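Local coordinates for spike protein P1 (PDB 2VVE) that binds the host receptor as the spike at the fivefold vertices of the marine bacteriophage PM2, at residues Arg35-Ile46 and Arg62-Asn73. Sequence-based numbering, arbitrary orientation.
Sequences RASIKSPVDIWI and RKFEAGQEFQIN
Two antiparallel strand pairs, one in each sheet of the second jelly-roll domain of the spike, join residues 35-46 to 62-73. Ala36 pairs with Ile72 and Ile38 with Phe70; beyond the corner of 35-46, Ile44 pairs with Phe64 and Ile46 with Arg62, which precede the turn in 62-73. At the corner, where Glu65 to Gln68 form a type II turn, Gly67 N gives a nearly straight bond to Ser40 O (2.7 Å, 176°), and Asp43 OD1 receives Ala66 N on its anti lone pair (2.9 Å). Between the sheets, Ile38 CB lies over one face of the Phe70 ring, 4.1 Å from its centroid, while Phe64 CG covers the opposite face. Phe70 CG lies between backbone N and carbonyl carbon (chi1 64°), which brings the end of the ring back toward 35-46, where CZ meets Ile46 CG1 at 3.9 Å. On the face of Ser37, Glu69 and Gln71, Ser37 OG donates to Glu69 OE2 (2.7 Å) and accepts from Gln71 NE2 (3.0 Å), which fixes the hydroxyl. Lys63 runs alongside Trp45, CB above the indole five-membered ring, and its NZ reaches Asp43 OD2 by a long salt bridge (3.8 Å) and a bridging water. Strand 245-253 flanks 33-39, and strand 78-81 flanks 44-47. Strands 62-64 and 69-72 are outermost within the chain: Arg62 bridges to Glu69 of the second subunit, Glu69 to Arg62 of the third.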
loop_
_atom_site.group_PDB
_atom_site.type_symbol
_atom_site.label_atom_id
_atom_site.label_comp_id
_atom_site.label_asym_id
_atom_site.label_seq_id
_atom_site.Cartn_x
_atom_site.Cartn_y
_atom_site.Cartn_z
ATOM N N ARG A 35 17.021 15.792 -17.146
ATOM C CA ARG A 35 16.247 14.922 -16.274
ATOM C C ARG A 35 14.789 14.891 -16.705
ATOM O O ARG A 35 14.241 15.902 -17.160
ATOM C CB ARG A 35 16.388 15.403 -14.817
ATOM C CG ARG A 35 15.545 14.623 -13.808
ATOM C CD ARG A 35 15.800 15.100 -12.375
ATOM N NE ARG A 35 15.071 14.272 -11.424
ATOM C CZ ARG A 35 13.891 14.568 -10.883
ATOM N NH1 ARG A 35 13.346 13.707 -10.041
ATOM N NH2 ARG A 35 13.261 15.708 -11.164
ATOM N N ALA A 36 14.180 13.714 -16.581
ATOM C CA ALA A 36 12.740 13.550 -16.747
ATOM C C ALA A 36 12.201 12.696 -15.591
ATOM O O ALA A 36 12.739 11.628 -15.305
ATOM C CB ALA A 36 12.425 12.914 -18.093
ATOM N N SER A 37 11.173 13.188 -14.906
ATOM C CA SER A 37 10.437 12.362 -13.937
ATOM C C SER A 37 9.110 11.963 -14.573
ATOM O O SER A 37 8.329 12.819 -14.978
ATOM C CB SER A 37 10.220 13.102 -12.605
ATOM O OG SER A 37 9.955 12.206 -11.512
ATOM N N ILE A 38 8.859 10.656 -14.632
ATOM C CA ILE A 38 7.791 10.094 -15.447
ATOM C C ILE A 38 6.888 9.179 -14.602
ATOM O O ILE A 38 7.371 8.417 -13.765
ATOM C CB ILE A 38 8.393 9.277 -16.617
ATOM C CG1 ILE A 38 9.360 10.145 -17.442
ATOM C CG2 ILE A 38 7.296 8.622 -17.489
ATOM C CD1 ILE A 38 10.416 9.366 -18.175
ATOM N N LYS A 39 5.580 9.244 -14.854
ATOM C CA LYS A 39 4.653 8.291 -14.259
ATOM C C LYS A 39 3.669 7.848 -15.326
ATOM O O LYS A 39 3.013 8.681 -15.953
ATOM C CB LYS A 39 3.884 8.864 -13.063
ATOM C CG LYS A 39 2.983 7.802 -12.348
ATOM C CD LYS A 39 2.034 8.408 -11.303
ATOM C CE LYS A 39 2.815 9.000 -10.127
ATOM N NZ LYS A 39 1.923 9.575 -9.071
ATOM N N SER A 40 3.582 6.534 -15.513
ATOM C CA SER A 40 2.654 5.943 -16.489
ATOM C C SER A 40 1.464 5.326 -15.761
ATOM O O SER A 40 1.650 4.676 -14.733
ATOM C CB SER A 40 3.365 4.867 -17.316
ATOM O OG SER A 40 2.472 4.216 -18.210
ATOM N N PRO A 41 0.240 5.506 -16.298
ATOM C CA PRO A 41 -0.923 4.929 -15.651
ATOM C C PRO A 41 -1.087 3.440 -15.958
ATOM O O PRO A 41 -1.978 2.798 -15.407
ATOM C CB PRO A 41 -2.088 5.725 -16.262
ATOM C CG PRO A 41 -1.623 6.039 -17.644
ATOM C CD PRO A 41 -0.131 6.259 -17.520
ATOM N N VAL A 42 -0.235 2.919 -16.839
ATOM C CA VAL A 42 -0.209 1.492 -17.174
ATOM C C VAL A 42 1.217 0.971 -17.060
ATOM O O VAL A 42 2.179 1.753 -17.175
ATOM C CB VAL A 42 -0.793 1.222 -18.604
ATOM C CG1 VAL A 42 -2.260 1.655 -18.675
ATOM C CG2 VAL A 42 0.017 1.942 -19.692
ATOM N N ASP A 43 1.364 -0.343 -16.843
ATOM C CA ASP A 43 2.703 -0.953 -16.904
ATOM C C ASP A 43 3.387 -0.566 -18.215
ATOM O O ASP A 43 2.774 -0.608 -19.299
ATOM C CB ASP A 43 2.635 -2.475 -16.822
ATOM C CG ASP A 43 2.158 -2.989 -15.469
ATOM O OD1 ASP A 43 2.061 -2.224 -14.486
ATOM O OD2 ASP A 43 1.892 -4.201 -15.396
ATOM N N ILE A 44 4.655 -0.190 -18.120
ATOM C CA ILE A 44 5.357 0.366 -19.268
ATOM C C ILE A 44 6.771 -0.220 -19.336
ATOM O O ILE A 44 7.475 -0.301 -18.329
ATOM C CB ILE A 44 5.396 1.930 -19.224
ATOM C CG1 ILE A 44 5.932 2.504 -20.549
ATOM C CG2 ILE A 44 6.194 2.464 -17.990
ATOM C CD1 ILE A 44 5.783 4.016 -20.689
ATOM N N TRP A 45 7.171 -0.616 -20.536
ATOM C CA TRP A 45 8.483 -1.187 -20.750
ATOM C C TRP A 45 9.349 -0.097 -21.369
ATOM O O TRP A 45 8.908 0.577 -22.304
ATOM C CB TRP A 45 8.361 -2.441 -21.618
ATOM C CG TRP A 45 7.907 -3.652 -20.825
ATOM C CD1 TRP A 45 8.699 -4.681 -20.365
ATOM C CD2 TRP A 45 6.574 -3.953 -20.389
ATOM N NE1 TRP A 45 7.937 -5.600 -19.681
ATOM C CE2 TRP A 45 6.632 -5.177 -19.673
ATOM C CE3 TRP A 45 5.337 -3.305 -20.524
ATOM C CZ2 TRP A 45 5.498 -5.771 -19.105
ATOM C CZ3 TRP A 45 4.207 -3.896 -19.950
ATOM C CH2 TRP A 45 4.300 -5.120 -19.250
ATOM N N ILE A 46 10.538 0.110 -20.805
ATOM C CA ILE A 46 11.415 1.231 -21.169
ATOM C C ILE A 46 12.778 0.687 -21.594
ATOM O O ILE A 46 13.336 -0.203 -20.943
ATOM C CB ILE A 46 11.593 2.234 -19.994
ATOM C CG1 ILE A 46 10.239 2.849 -19.582
ATOM C CG2 ILE A 46 12.588 3.338 -20.353
ATOM C CD1 ILE A 46 9.642 3.835 -20.615
ATOM N N ARG A 62 12.889 -2.994 -19.856
ATOM C CA ARG A 62 12.458 -3.410 -18.528
ATOM C C ARG A 62 11.185 -2.680 -18.115
ATOM O O ARG A 62 10.928 -1.548 -18.533
ATOM C CB ARG A 62 13.551 -3.187 -17.485
ATOM C CG ARG A 62 13.880 -1.728 -17.193
ATOM C CD ARG A 62 14.289 -1.573 -15.748
ATOM N NE ARG A 62 13.128 -1.562 -14.861
ATOM C CZ ARG A 62 13.154 -1.109 -13.609
ATOM N NH1 ARG A 62 14.305 -0.664 -13.092
ATOM N NH2 ARG A 62 12.040 -1.102 -12.878
ATOM N N LYS A 63 10.401 -3.360 -17.285
ATOM C CA LYS A 63 9.114 -2.869 -16.846
ATOM C C LYS A 63 9.234 -1.844 -15.720
ATOM O O LYS A 63 10.022 -2.014 -14.781
ATOM C CB LYS A 63 8.254 -4.054 -16.378
ATOM C CG LYS A 63 6.795 -3.692 -16.083
ATOM C CD LYS A 63 5.937 -4.936 -15.778
ATOM C CE LYS A 63 5.985 -5.361 -14.329
ATOM N NZ LYS A 63 4.763 -6.173 -14.005
ATOM N N PHE A 64 8.445 -0.787 -15.844
ATOM C CA PHE A 64 8.056 0.037 -14.706
ATOM C C PHE A 64 6.547 -0.133 -14.493
ATOM O O PHE A 64 5.775 -0.226 -15.453
ATOM C CB PHE A 64 8.453 1.497 -14.933
ATOM C CG PHE A 64 9.946 1.720 -14.958
ATOM C CD1 PHE A 64 10.630 2.099 -13.794
ATOM C CD2 PHE A 64 10.674 1.538 -16.144
ATOM C CE1 PHE A 64 12.018 2.299 -13.811
ATOM C CE2 PHE A 64 12.059 1.720 -16.183
ATOM C CZ PHE A 64 12.740 2.112 -15.016
ATOM N N GLU A 65 6.126 -0.196 -13.235
ATOM C CA GLU A 65 4.718 -0.460 -12.923
ATOM C C GLU A 65 3.791 0.742 -13.117
ATOM O O GLU A 65 4.212 1.916 -13.009
ATOM C CB GLU A 65 4.574 -1.013 -11.502
ATOM C CG GLU A 65 5.306 -2.323 -11.292
ATOM C CD GLU A 65 5.264 -2.761 -9.841
ATOM O OE1 GLU A 65 4.181 -3.162 -9.373
ATOM O OE2 GLU A 65 6.314 -2.703 -9.167
ATOM N N ALA A 66 2.534 0.443 -13.421
ATOM C CA ALA A 66 1.478 1.454 -13.420
ATOM C C ALA A 66 1.575 2.228 -12.116
ATOM O O ALA A 66 1.681 1.630 -11.027
ATOM C CB ALA A 66 0.102 0.800 -13.525
ATOM N N GLY A 67 1.571 3.553 -12.239
ATOM C CA GLY A 67 1.586 4.452 -11.088
ATOM C C GLY A 67 2.941 4.675 -10.440
ATOM O O GLY A 67 3.047 5.422 -9.458
ATOM N N GLN A 68 3.976 4.021 -10.965
ATOM C CA GLN A 68 5.312 4.122 -10.385
ATOM C C GLN A 68 6.002 5.334 -10.981
ATOM O O GLN A 68 6.112 5.464 -12.202
ATOM C CB GLN A 68 6.152 2.887 -10.703
ATOM C CG GLN A 68 7.616 3.039 -10.223
ATOM C CD GLN A 68 8.478 1.850 -10.551
ATOM O OE1 GLN A 68 8.004 0.842 -11.085
ATOM N NE2 GLN A 68 9.768 1.960 -10.235
ATOM N N GLU A 69 6.467 6.225 -10.114
ATOM C CA GLU A 69 7.260 7.352 -10.571
ATOM C C GLU A 69 8.696 6.880 -10.756
ATOM O O GLU A 69 9.276 6.258 -9.863
ATOM C CB GLU A 69 7.207 8.506 -9.562
ATOM C CG GLU A 69 7.876 9.795 -10.071
ATOM C CD GLU A 69 6.930 10.673 -10.866
ATOM O OE1 GLU A 69 5.714 10.634 -10.586
ATOM O OE2 GLU A 69 7.412 11.441 -11.745
ATOM N N PHE A 70 9.268 7.170 -11.923
ATOM C CA PHE A 70 10.661 6.837 -12.166
ATOM C C PHE A 70 11.361 7.968 -12.921
ATOM O O PHE A 70 10.707 8.895 -13.401
ATOM C CB PHE A 70 10.762 5.486 -12.909
ATOM C CG PHE A 70 10.147 5.478 -14.304
ATOM C CD1 PHE A 70 10.958 5.627 -15.429
ATOM C CD2 PHE A 70 8.778 5.279 -14.493
ATOM C CE1 PHE A 70 10.405 5.626 -16.727
ATOM C CE2 PHE A 70 8.222 5.252 -15.795
ATOM C CZ PHE A 70 9.038 5.424 -16.905
ATOM N N GLN A 71 12.680 7.912 -12.999
ATOM C CA GLN A 71 13.405 8.985 -13.674
ATOM C C GLN A 71 14.319 8.445 -14.761
ATOM O O GLN A 71 14.825 7.319 -14.665
ATOM C CB GLN A 71 14.207 9.827 -12.673
ATOM C CG GLN A 71 13.373 10.649 -11.695
ATOM C CD GLN A 71 12.843 9.819 -10.539
ATOM O OE1 GLN A 71 13.586 9.034 -9.922
ATOM N NE2 GLN A 71 11.559 9.960 -10.253
ATOM N N ILE A 72 14.506 9.264 -15.789
ATOM C CA ILE A 72 15.501 9.033 -16.833
ATOM C C ILE A 72 16.392 10.280 -16.868
ATOM O O ILE A 72 15.872 11.403 -16.983
ATOM C CB ILE A 72 14.832 8.865 -18.217
ATOM C CG1 ILE A 72 13.774 7.743 -18.211
ATOM C CG2 ILE A 72 15.890 8.686 -19.326
ATOM C CD1 ILE A 72 14.287 6.354 -17.882
ATOM N N ASN A 73 17.718 10.097 -16.768
ATOM C CA ASN A 73 18.637 11.241 -16.703
ATOM C C ASN A 73 19.551 11.376 -17.924
ATOM O O ASN A 73 20.581 12.041 -17.866
ATOM C CB ASN A 73 19.506 11.182 -15.443
ATOM C CG ASN A 73 18.723 11.412 -14.153
ATOM O OD1 ASN A 73 17.513 11.598 -14.155
ATOM N ND2 ASN A 73 19.430 11.376 -13.037
HETATM O O HOH W 1 5.057 4.414 -14.339
HETATM O O HOH W 2 2.338 -5.689 -13.175
#